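Local coordinates for protein putative hexose oxidase (Nonomuraea sp. ATCC 39727, PDB 5AWV) that binds the glycopeptide antibiotic teicoplanin and, as a FAD-dependent hexose oxidase, probably oxidises a sugar that the antibiotic carries, at residues G49-F54 / G361-T366; E385-M390 / L442-K447; G396-I401 / L424-I429. All blocks are in the same frame, centred on the assembly; numbering follows the deposited sequence.

Contact 3 lies within the seven-stranded antiparallel sheet, and contact 1 joins its strand 363-371, a neighbour of strand 424-432, to the loop 49-54. Contact 2 lies on one face of the sheet, joining helix 377-387 to helix 438-452. Along the chain, contact 1 closes before the others open, and contact 3 is nested inside the loop that contact 2 closes. Centres of contacts 1 and 2 are about 19 Å apart, those of 1 and 3 about 17 Å, and those of 2 and 3 about 13 Å. Thr366 and Asn427 meet the same aminosugar unit, so neighbouring strands line one pocket, while Trp444 and Val445 pack against the opposite face at Gly396 and Tyr428.

Contact 1. Residues G49-F54 / G361-T366; sequences GANSRF and GPASKT. With N1L (2-amino-2-deoxy-beta-D-glucopyranuronic acid), chain B.
Asn51 reaches Ser364 on the edge strand 363-371 from the head of an Asx turn, inside a type I beta turn that runs to Phe54. The Asn51 amide lies along the strand: ND2 donates to Ser364 O at 2.9 Å in an almost straight bond (174°) from above the carbonyl plane, while OD1 takes Arg53 N of its own turn and, weakly, Ser364 N. A chi1 of -173° carries CG away from the backbone N and sets the amide edge against Ser364. Arg53 NH1 is the second donor to Ser364 O, at 3.1 Å, and Phe54 CE1 stands 3.6 Å above the centre of the Arg53 guanidinium. The tight part continues toward Gly361, whose N donates to Ala50 O at 2.7 Å and whose O receives Ser52 OG in the carbonyl plane, on a lone pair. Ala50 packs on His91, which carries the flavin covalently, so this loop ties the FAD-binding side to the sheet. Further along the strand, Thr366 OG1 lies 2.7 Å from O3 of the bound aminosugar. Looser are the like-charged ends of Arg53 and Lys365, the latter paired with Asp475; a water there accepts from Lys365 NZ at 2.9 Å.

Contact 2. Residues E385-M390 / L442-K447; sequences ENMTHM and LTWVRK
Trp444 pushes the edge of its indole against the last turn of helix 377-387. NE1 donates to Asn386 O at 3.1 Å, the oxygen lying in the ring plane although the indole N-H approaches from above the carbonyl plane; His389 N also donates to Asn386 O, from the opposite face. A second, weak bond runs from NE1 to His389 O. Further round the rim, Met387 SD makes a Met-aromatic contact at the edge, 3.7 Å from CH2, while Met390 SD meets the ring obliquely. A trans chi1 (180°) swings the indole off helix 438-452, which lies on the sheet, and so ties it to the C-terminal end of helix 377-387, away from the annotated sites. One turn along, Lys447 runs extended to CE and then bends at its last torsion (chi4 -83°) to bring NZ to Asn386 OD1 at 3.0 Å. In the next shell, Asn386 ND2 bonds to Ala382 O and Asp451, and His389 ND1 ties the turn after the helix back to Glu385 O at 2.9 Å. At the negative end of the helix dipole, Asn386 O would probably favour the indole N-H; the lysine's charge is met separately, by its salt bridge to Asp451.

Contact 3. Residues G396-I401 / L424-I429; sequences GAVWLI and LKVNYI. With N1L (2-amino-2-deoxy-beta-D-glucopyranuronic acid), chain B.
Ile429 lies squarely over one face of the Trp399 indole: its CD1 stands 3.5 Å from the centroid of the five-membered ring and only 9° off the normal, a CH-pi contact. With CG1 anti to its carbonyl carbon (chi1 -57°) and the chain extended beyond, Ile429 lays this methyl over the ring from the neighbouring strand. At the indole's edge NE1 is bonded to Tyr395 OH, and the benzo part, through CZ3, comes within 4.0 Å of O5 of the bound aminosugar, which sits obliquely to the ring. The Tyr428 ring is met obliquely by Val398 CG2, 3.9 Å from CD2.

Behind these groups, strands 395-402 and 424-432 run antiparallel in the central sheet of the substrate-binding part. Hydrogen-bonded pairs Ala397-Ile429, Trp399-Asn427 and Ile401-Lys425 contribute two backbone bonds each, 2.8 to 2.9 Å long, and put their side chains on the sugar-facing side, where Asn427 belongs to the aminosugar pocket. Lys425 extends from this face toward the flavin, its NZ bonded to Tyr370 OH and cation-pi with Tyr165 and Tyr470, both of which bind FAD. On the opposite face Val398, Leu400, Val426 and Tyr428 make a largely apolar layer, with Val398 CG1 3.8 Å from Val426 CG2, and Leu448 of helix 438-452 covers Val398 and Tyr428.

Contact 1. Residues G49-F54 / G361-T366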
loop_
_atom_site.group_PDB
_atom_site.type_symbol
_atom_site.label_atom_id
_atom_site.label_comp_id
_atom_site.label_asym_id
_atom_site.label_seq_id
_atom_site.Cartn_x
_atom_site.Cartn_y
_atom_site.Cartn_z
ATOM N N GLY A 49 -13.355 2.828 1.537
ATOM C CA GLY A 49 -12.500 2.537 0.393
ATOM C C GLY A 49 -12.173 3.783 -0.407
ATOM O O GLY A 49 -13.021 4.674 -0.565
ATOM N N ALA A 50 -10.938 3.831 -0.931
ATOM C CA ALA A 50 -10.465 4.898 -1.790
ATOM C C ALA A 50 -11.100 4.979 -3.175
ATOM O O ALA A 50 -11.359 6.091 -3.690
ATOM C CB ALA A 50 -8.969 4.819 -1.952
ATOM N N ASN A 51 -11.335 3.845 -3.803
ATOM C CA ASN A 51 -11.785 3.855 -5.135
ATOM C C ASN A 51 -13.304 3.721 -5.176
ATOM O O ASN A 51 -13.851 2.657 -4.923
ATOM C CB ASN A 51 -11.060 2.771 -5.947
ATOM C CG ASN A 51 -11.370 2.826 -7.454
ATOM O OD1 ASN A 51 -12.388 3.368 -7.898
ATOM N ND2 ASN A 51 -10.450 2.314 -8.254
ATOM N N SER A 52 -13.980 4.816 -5.536
ATOM C CA SER A 52 -15.447 4.840 -5.588
ATOM C C SER A 52 -16.106 4.039 -6.699
ATOM O O SER A 52 -17.258 3.918 -6.696
ATOM C CB SER A 52 -15.956 6.318 -5.576
ATOM O OG SER A 52 -15.442 6.924 -6.734
ATOM N N ARG A 53 -15.382 3.345 -7.539
ATOM C CA ARG A 53 -15.938 2.321 -8.399
ATOM C C ARG A 53 -16.555 1.127 -7.669
ATOM O O ARG A 53 -17.441 0.499 -8.195
ATOM C CB ARG A 53 -14.857 1.906 -9.351
ATOM C CG ARG A 53 -15.209 0.885 -10.404
ATOM C CD ARG A 53 -14.094 0.869 -11.421
ATOM N NE ARG A 53 -13.832 -0.449 -11.904
ATOM C CZ ARG A 53 -12.630 -1.041 -11.882
ATOM N NH1 ARG A 53 -11.453 -0.433 -11.428
ATOM N NH2 ARG A 53 -12.599 -2.276 -12.360
ATOM N N PHE A 54 -16.100 0.816 -6.466
ATOM C CA PHE A 54 -16.514 -0.391 -5.760
ATOM C C PHE A 54 -17.411 -0.128 -4.543
ATOM O O PHE A 54 -17.103 0.720 -3.686
ATOM C CB PHE A 54 -15.269 -1.128 -5.278
ATOM C CG PHE A 54 -14.157 -1.214 -6.296
ATOM C CD1 PHE A 54 -14.399 -1.778 -7.525
ATOM C CD2 PHE A 54 -12.890 -0.803 -5.986
ATOM C CE1 PHE A 54 -13.376 -1.923 -8.464
ATOM C CE2 PHE A 54 -11.877 -0.883 -6.931
ATOM C CZ PHE A 54 -12.123 -1.449 -8.168
ATOM N N GLY A 361 -12.086 8.690 -3.183
ATOM C CA GLY A 361 -11.720 9.434 -4.378
ATOM C C GLY A 361 -12.635 9.152 -5.544
ATOM O O GLY A 361 -13.562 8.406 -5.412
ATOM N N PRO A 362 -12.336 9.721 -6.713
ATOM C CA PRO A 362 -13.116 9.414 -7.908
ATOM C C PRO A 362 -12.848 7.983 -8.391
ATOM O O PRO A 362 -11.974 7.272 -7.884
ATOM C CB PRO A 362 -12.599 10.445 -8.922
ATOM C CG PRO A 362 -11.147 10.541 -8.555
ATOM C CD PRO A 362 -11.034 10.322 -7.057
ATOM N N ALA A 363 -13.657 7.542 -9.309
ATOM C CA ALA A 363 -13.610 6.213 -9.790
ATOM C C ALA A 363 -12.377 6.096 -10.756
ATOM O O ALA A 363 -12.108 6.997 -11.485
ATOM C CB ALA A 363 -14.918 5.922 -10.474
ATOM N N SER A 364 -11.586 5.036 -10.687
ATOM C CA SER A 364 -10.434 4.898 -11.546
ATOM C C SER A 364 -10.136 3.445 -11.843
ATOM O O SER A 364 -10.613 2.542 -11.158
ATOM C CB SER A 364 -9.239 5.613 -10.869
ATOM O OG SER A 364 -8.786 4.851 -9.769
ATOM N N LYS A 365 -9.352 3.207 -12.874
ATOM C CA LYS A 365 -8.813 1.889 -13.205
ATOM C C LYS A 365 -7.367 2.060 -13.580
ATOM O O LYS A 365 -7.032 2.883 -14.463
ATOM C CB LYS A 365 -9.550 1.306 -14.396
ATOM C CG LYS A 365 -8.977 0.058 -15.012
ATOM C CD LYS A 365 -9.217 -1.086 -14.135
ATOM C CE LYS A 365 -8.790 -2.381 -14.777
ATOM N NZ LYS A 365 -8.897 -3.453 -13.750
ATOM N N THR A 366 -6.489 1.278 -12.933
ATOM C CA THR A 366 -5.115 1.303 -13.203
ATOM C C THR A 366 -4.704 -0.101 -13.610
ATOM O O THR A 366 -5.128 -1.094 -12.986
ATOM C CB THR A 366 -4.305 1.719 -11.953
ATOM O OG1 THR A 366 -4.629 3.021 -11.548
ATOM C CG2 THR A 366 -2.809 1.662 -12.226
HETATM C C1 N1L B . -1.867 7.176 -7.188
HETATM C C2 N1L B . -2.617 6.663 -8.521
HETATM C C3 N1L B . -2.572 5.131 -8.683
HETATM C C4 N1L B . -1.116 4.717 -8.639
HETATM C C5 N1L B . -0.548 5.015 -7.225
HETATM C C6 N1L B . 0.903 4.500 -7.035
HETATM N N2 N1L B . -4.015 7.080 -8.602
HETATM O O3 N1L B . -3.134 4.701 -10.013
HETATM O O4 N1L B . -0.946 3.260 -9.026
HETATM O O5 N1L B . -0.522 6.483 -7.014
HETATM O O6B N1L B . 1.919 5.423 -7.409
HETATM O O6A N1L B . 1.157 3.428 -7.853
HETATM O O HOH W 1 -11.563 -4.406 -13.167
#

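Contact 2. Residues E385-M390 / L442-K447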
loop_
_atom_site.group_PDB
_atom_site.type_symbol
_atom_site.label_atom_id
_atom_site.label_comp_id
_atom_site.label_asym_id
_atom_site.label_seq_id
_atom_site.Cartn_x
_atom_site.Cartn_y
_atom_site.Cartn_z
ATOM N N GLU A 385 -0.233 6.971 -29.763
ATOM C CA GLU A 385 -1.487 6.838 -30.449
ATOM C C GLU A 385 -2.672 6.901 -29.508
ATOM O O GLU A 385 -3.603 7.661 -29.738
ATOM C CB GLU A 385 -1.514 5.560 -31.314
ATOM C CG GLU A 385 -2.882 4.972 -31.748
ATOM C CD GLU A 385 -3.868 5.961 -32.337
ATOM O OE1 GLU A 385 -5.121 5.708 -32.286
ATOM O OE2 GLU A 385 -3.387 7.009 -32.871
ATOM N N ASN A 386 -2.671 6.097 -28.418
ATOM C CA ASN A 386 -3.779 6.156 -27.504
ATOM C C ASN A 386 -3.842 7.444 -26.687
ATOM O O ASN A 386 -4.942 8.006 -26.372
ATOM C CB ASN A 386 -3.758 4.819 -26.665
ATOM C CG ASN A 386 -4.061 3.623 -27.483
ATOM O OD1 ASN A 386 -5.215 3.312 -27.696
ATOM N ND2 ASN A 386 -3.079 2.932 -27.968
ATOM N N MET A 387 -2.686 8.014 -26.334
ATOM C CA MET A 387 -2.697 9.241 -25.551
ATOM C C MET A 387 -3.176 10.490 -26.356
ATOM O O MET A 387 -3.501 11.501 -25.755
ATOM C CB MET A 387 -1.289 9.547 -24.980
ATOM C CG MET A 387 -0.858 8.706 -23.763
ATOM S SD MET A 387 -2.045 8.671 -22.423
ATOM C CE MET A 387 -2.116 10.407 -22.020
ATOM N N THR A 388 -3.074 10.430 -27.680
ATOM C CA THR A 388 -3.535 11.508 -28.537
ATOM C C THR A 388 -4.943 11.309 -29.044
ATOM O O THR A 388 -5.431 12.182 -29.752
ATOM C CB THR A 388 -2.548 11.746 -29.712
ATOM O OG1 THR A 388 -2.262 10.548 -30.419
ATOM C CG2 THR A 388 -1.324 12.282 -29.194
ATOM N N HIS A 389 -5.600 10.208 -28.667
ATOM C CA HIS A 389 -6.973 9.855 -29.040
ATOM C C HIS A 389 -7.798 9.453 -27.833
ATOM O O HIS A 389 -8.139 8.298 -27.592
ATOM C CB HIS A 389 -6.926 8.854 -30.167
ATOM C CG HIS A 389 -6.294 9.493 -31.380
ATOM N ND1 HIS A 389 -5.004 9.215 -31.795
ATOM C CD2 HIS A 389 -6.724 10.537 -32.147
ATOM C CE1 HIS A 389 -4.699 10.005 -32.821
ATOM N NE2 HIS A 389 -5.732 10.805 -33.063
ATOM N N MET A 390 -8.058 10.474 -27.042
ATOM C CA MET A 390 -8.746 10.307 -25.761
ATOM C C MET A 390 -9.921 11.265 -25.634
ATOM O O MET A 390 -10.112 11.942 -24.621
ATOM C CB MET A 390 -7.711 10.393 -24.599
ATOM C CG MET A 390 -7.002 11.684 -24.333
ATOM S SD MET A 390 -5.508 11.308 -23.299
ATOM C CE MET A 390 -6.294 11.278 -21.746
ATOM N N LEU A 442 -12.979 2.502 -19.299
ATOM C CA LEU A 442 -12.468 1.158 -19.310
ATOM C C LEU A 442 -12.024 0.779 -20.691
ATOM O O LEU A 442 -10.983 0.174 -20.867
ATOM C CB LEU A 442 -13.491 0.152 -18.790
ATOM C CG LEU A 442 -13.877 0.291 -17.286
ATOM C CD1 LEU A 442 -14.776 -0.848 -16.831
ATOM C CD2 LEU A 442 -12.688 0.356 -16.342
ATOM N N THR A 443 -12.833 1.097 -21.687
ATOM C CA THR A 443 -12.483 0.777 -23.053
ATOM C C THR A 443 -11.145 1.365 -23.492
ATOM O O THR A 443 -10.336 0.683 -24.109
ATOM C CB THR A 443 -13.631 1.208 -24.025
ATOM O OG1 THR A 443 -14.785 0.382 -23.754
ATOM C CG2 THR A 443 -13.208 1.011 -25.455
ATOM N N TRP A 444 -10.972 2.629 -23.175
ATOM C CA TRP A 444 -9.795 3.396 -23.550
ATOM C C TRP A 444 -8.524 2.812 -22.889
ATOM O O TRP A 444 -7.541 2.548 -23.519
ATOM C CB TRP A 444 -10.036 4.847 -23.161
ATOM C CG TRP A 444 -8.840 5.661 -23.530
ATOM C CD1 TRP A 444 -8.537 6.131 -24.760
ATOM C CD2 TRP A 444 -7.701 5.975 -22.677
ATOM N NE1 TRP A 444 -7.299 6.774 -24.750
ATOM C CE2 TRP A 444 -6.774 6.721 -23.480
ATOM C CE3 TRP A 444 -7.415 5.771 -21.314
ATOM C CZ2 TRP A 444 -5.517 7.175 -22.988
ATOM C CZ3 TRP A 444 -6.184 6.275 -20.794
ATOM C CH2 TRP A 444 -5.249 6.960 -21.644
ATOM N N VAL A 445 -8.560 2.597 -21.577
ATOM C CA VAL A 445 -7.332 2.107 -20.888
ATOM C C VAL A 445 -6.991 0.677 -21.309
ATOM O O VAL A 445 -5.796 0.331 -21.483
ATOM C CB VAL A 445 -7.501 2.303 -19.354
ATOM C CG1 VAL A 445 -8.359 1.203 -18.730
ATOM C CG2 VAL A 445 -6.166 2.390 -18.687
ATOM N N ARG A 446 -8.029 -0.156 -21.540
ATOM C CA ARG A 446 -7.839 -1.491 -21.993
ATOM C C ARG A 446 -7.279 -1.537 -23.403
ATOM O O ARG A 446 -6.435 -2.379 -23.701
ATOM C CB ARG A 446 -9.092 -2.372 -21.885
ATOM C CG ARG A 446 -9.502 -2.619 -20.462
ATOM C CD ARG A 446 -10.922 -3.125 -20.362
ATOM N NE ARG A 446 -11.149 -3.645 -19.016
ATOM C CZ ARG A 446 -12.338 -3.839 -18.468
ATOM N NH1 ARG A 446 -13.457 -3.591 -19.144
ATOM N NH2 ARG A 446 -12.405 -4.317 -17.240
ATOM N N LYS A 447 -7.672 -0.587 -24.249
ATOM C CA LYS A 447 -7.098 -0.564 -25.612
ATOM C C LYS A 447 -5.622 -0.146 -25.495
ATOM O O LYS A 447 -4.805 -0.725 -26.141
ATOM C CB LYS A 447 -7.898 0.374 -26.579
ATOM C CG LYS A 447 -7.375 0.399 -27.992
ATOM C CD LYS A 447 -8.126 1.421 -28.873
ATOM C CE LYS A 447 -7.497 1.392 -30.280
ATOM N NZ LYS A 447 -6.276 2.268 -30.302
#

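Contact 3. Residues G396-I401 / L424-I429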
loop_
_atom_site.group_PDB
_atom_site.type_symbol
_atom_site.label_atom_id
_atom_site.label_comp_id
_atom_site.label_asym_id
_atom_site.label_seq_id
_atom_site.Cartn_x
_atom_site.Cartn_y
_atom_site.Cartn_z
ATOM N N GLY A 396 -6.550 10.367 -18.409
ATOM C CA GLY A 396 -5.898 9.205 -18.877
ATOM C C GLY A 396 -4.415 9.495 -18.836
ATOM O O GLY A 396 -3.979 10.641 -19.149
ATOM N N ALA A 397 -3.615 8.486 -18.430
ATOM C CA ALA A 397 -2.182 8.699 -18.306
ATOM C C ALA A 397 -1.372 7.398 -18.367
ATOM O O ALA A 397 -1.914 6.269 -18.096
ATOM C CB ALA A 397 -1.873 9.482 -17.048
ATOM N N VAL A 398 -0.111 7.540 -18.780
ATOM C CA VAL A 398 0.927 6.506 -18.581
ATOM C C VAL A 398 1.972 7.095 -17.665
ATOM O O VAL A 398 2.528 8.183 -17.971
ATOM C CB VAL A 398 1.572 6.099 -19.887
ATOM C CG1 VAL A 398 2.704 5.072 -19.638
ATOM C CG2 VAL A 398 0.500 5.541 -20.788
ATOM N N TRP A 399 2.234 6.441 -16.534
ATOM C CA TRP A 399 3.286 6.850 -15.603
ATOM C C TRP A 399 4.421 5.807 -15.639
ATOM O O TRP A 399 4.136 4.595 -15.574
ATOM C CB TRP A 399 2.777 6.937 -14.153
ATOM C CG TRP A 399 1.775 7.973 -13.889
ATOM C CD1 TRP A 399 1.136 8.769 -14.804
ATOM C CD2 TRP A 399 1.256 8.338 -12.606
ATOM N NE1 TRP A 399 0.267 9.593 -14.169
ATOM C CE2 TRP A 399 0.324 9.357 -12.813
ATOM C CE3 TRP A 399 1.526 7.916 -11.298
ATOM C CZ2 TRP A 399 -0.380 9.953 -11.755
ATOM C CZ3 TRP A 399 0.847 8.518 -10.236
ATOM C CH2 TRP A 399 -0.113 9.504 -10.475
ATOM N N LEU A 400 5.653 6.281 -15.758
ATOM C CA LEU A 400 6.824 5.444 -15.827
ATOM C C LEU A 400 7.595 5.793 -14.550
ATOM O O LEU A 400 8.085 6.921 -14.383
ATOM C CB LEU A 400 7.607 5.741 -17.066
ATOM C CG LEU A 400 6.903 5.334 -18.394
ATOM C CD1 LEU A 400 7.154 6.345 -19.479
ATOM C CD2 LEU A 400 7.387 3.974 -18.834
ATOM N N ILE A 401 7.574 4.878 -13.572
ATOM C CA ILE A 401 7.995 5.163 -12.197
ATOM C C ILE A 401 9.338 4.531 -11.972
ATOM O O ILE A 401 9.467 3.303 -12.202
ATOM C CB ILE A 401 6.942 4.546 -11.229
ATOM C CG1 ILE A 401 5.492 5.039 -11.558
ATOM C CG2 ILE A 401 7.223 4.848 -9.791
ATOM C CD1 ILE A 401 4.431 4.168 -10.846
ATOM N N LEU A 424 11.841 0.066 -14.131
ATOM C CA LEU A 424 10.653 0.963 -14.054
ATOM C C LEU A 424 9.439 0.156 -13.724
ATOM O O LEU A 424 9.317 -1.020 -14.163
ATOM C CB LEU A 424 10.449 1.626 -15.435
ATOM C CG LEU A 424 11.528 2.628 -15.863
ATOM C CD1 LEU A 424 11.513 2.833 -17.386
ATOM C CD2 LEU A 424 11.303 3.930 -15.136
ATOM N N LYS A 425 8.478 0.786 -13.063
ATOM C CA LYS A 425 7.192 0.226 -13.020
ATOM C C LYS A 425 6.384 1.109 -13.959
ATOM O O LYS A 425 6.544 2.356 -13.972
ATOM C CB LYS A 425 6.571 0.196 -11.643
ATOM C CG LYS A 425 7.413 -0.564 -10.548
ATOM C CD LYS A 425 6.455 -1.165 -9.491
ATOM C CE LYS A 425 7.316 -1.689 -8.306
ATOM N NZ LYS A 425 6.522 -2.607 -7.466
ATOM N N VAL A 426 5.516 0.508 -14.704
ATOM C CA VAL A 426 4.667 1.350 -15.617
ATOM C C VAL A 426 3.208 1.189 -15.285
ATOM O O VAL A 426 2.689 0.051 -15.308
ATOM C CB VAL A 426 5.051 1.161 -17.130
ATOM C CG1 VAL A 426 5.031 -0.253 -17.579
ATOM C CG2 VAL A 426 4.044 1.912 -18.059
ATOM N N ASN A 427 2.504 2.304 -15.114
ATOM C CA ASN A 427 1.112 2.304 -14.883
ATOM C C ASN A 427 0.329 2.966 -16.019
ATOM O O ASN A 427 0.776 3.950 -16.633
ATOM C CB ASN A 427 0.759 2.998 -13.556
ATOM C CG ASN A 427 1.116 2.137 -12.336
ATOM O OD1 ASN A 427 1.500 0.992 -12.474
ATOM N ND2 ASN A 427 1.006 2.701 -11.171
ATOM N N TYR A 428 -0.808 2.388 -16.277
ATOM C CA TYR A 428 -1.788 2.796 -17.306
ATOM C C TYR A 428 -3.073 3.098 -16.604
ATOM O O TYR A 428 -3.769 2.199 -16.105
ATOM C CB TYR A 428 -1.889 1.685 -18.377
ATOM C CG TYR A 428 -0.561 1.198 -18.967
ATOM C CD1 TYR A 428 0.146 0.180 -18.364
ATOM C CD2 TYR A 428 -0.001 1.756 -20.129
ATOM C CE1 TYR A 428 1.307 -0.309 -18.876
ATOM C CE2 TYR A 428 1.183 1.272 -20.641
ATOM C CZ TYR A 428 1.836 0.241 -20.012
ATOM O OH TYR A 428 3.029 -0.207 -20.498
ATOM N N ILE A 429 -3.422 4.392 -16.542
ATOM C CA ILE A 429 -4.384 4.957 -15.617
ATOM C C ILE A 429 -5.515 5.680 -16.309
ATOM O O ILE A 429 -5.280 6.377 -17.269
ATOM C CB ILE A 429 -3.727 5.974 -14.691
ATOM C CG1 ILE A 429 -2.562 5.329 -13.935
ATOM C CG2 ILE A 429 -4.683 6.511 -13.604
ATOM C CD1 ILE A 429 -1.586 6.335 -13.418
HETATM C C1 N1L B . -1.867 7.176 -7.188
HETATM C C2 N1L B . -2.617 6.663 -8.521
HETATM C C3 N1L B . -2.572 5.131 -8.683
HETATM C C4 N1L B . -1.116 4.717 -8.639
HETATM C C5 N1L B . -0.548 5.015 -7.225
HETATM C C6 N1L B . 0.903 4.500 -7.035
HETATM N N2 N1L B . -4.015 7.080 -8.602
HETATM O O3 N1L B . -3.134 4.701 -10.013
HETATM O O4 N1L B . -0.946 3.260 -9.026
HETATM O O5 N1L B . -0.522 6.483 -7.014
HETATM O O6B N1L B . 1.919 5.423 -7.409
HETATM O O6A N1L B . 1.157 3.428 -7.853
#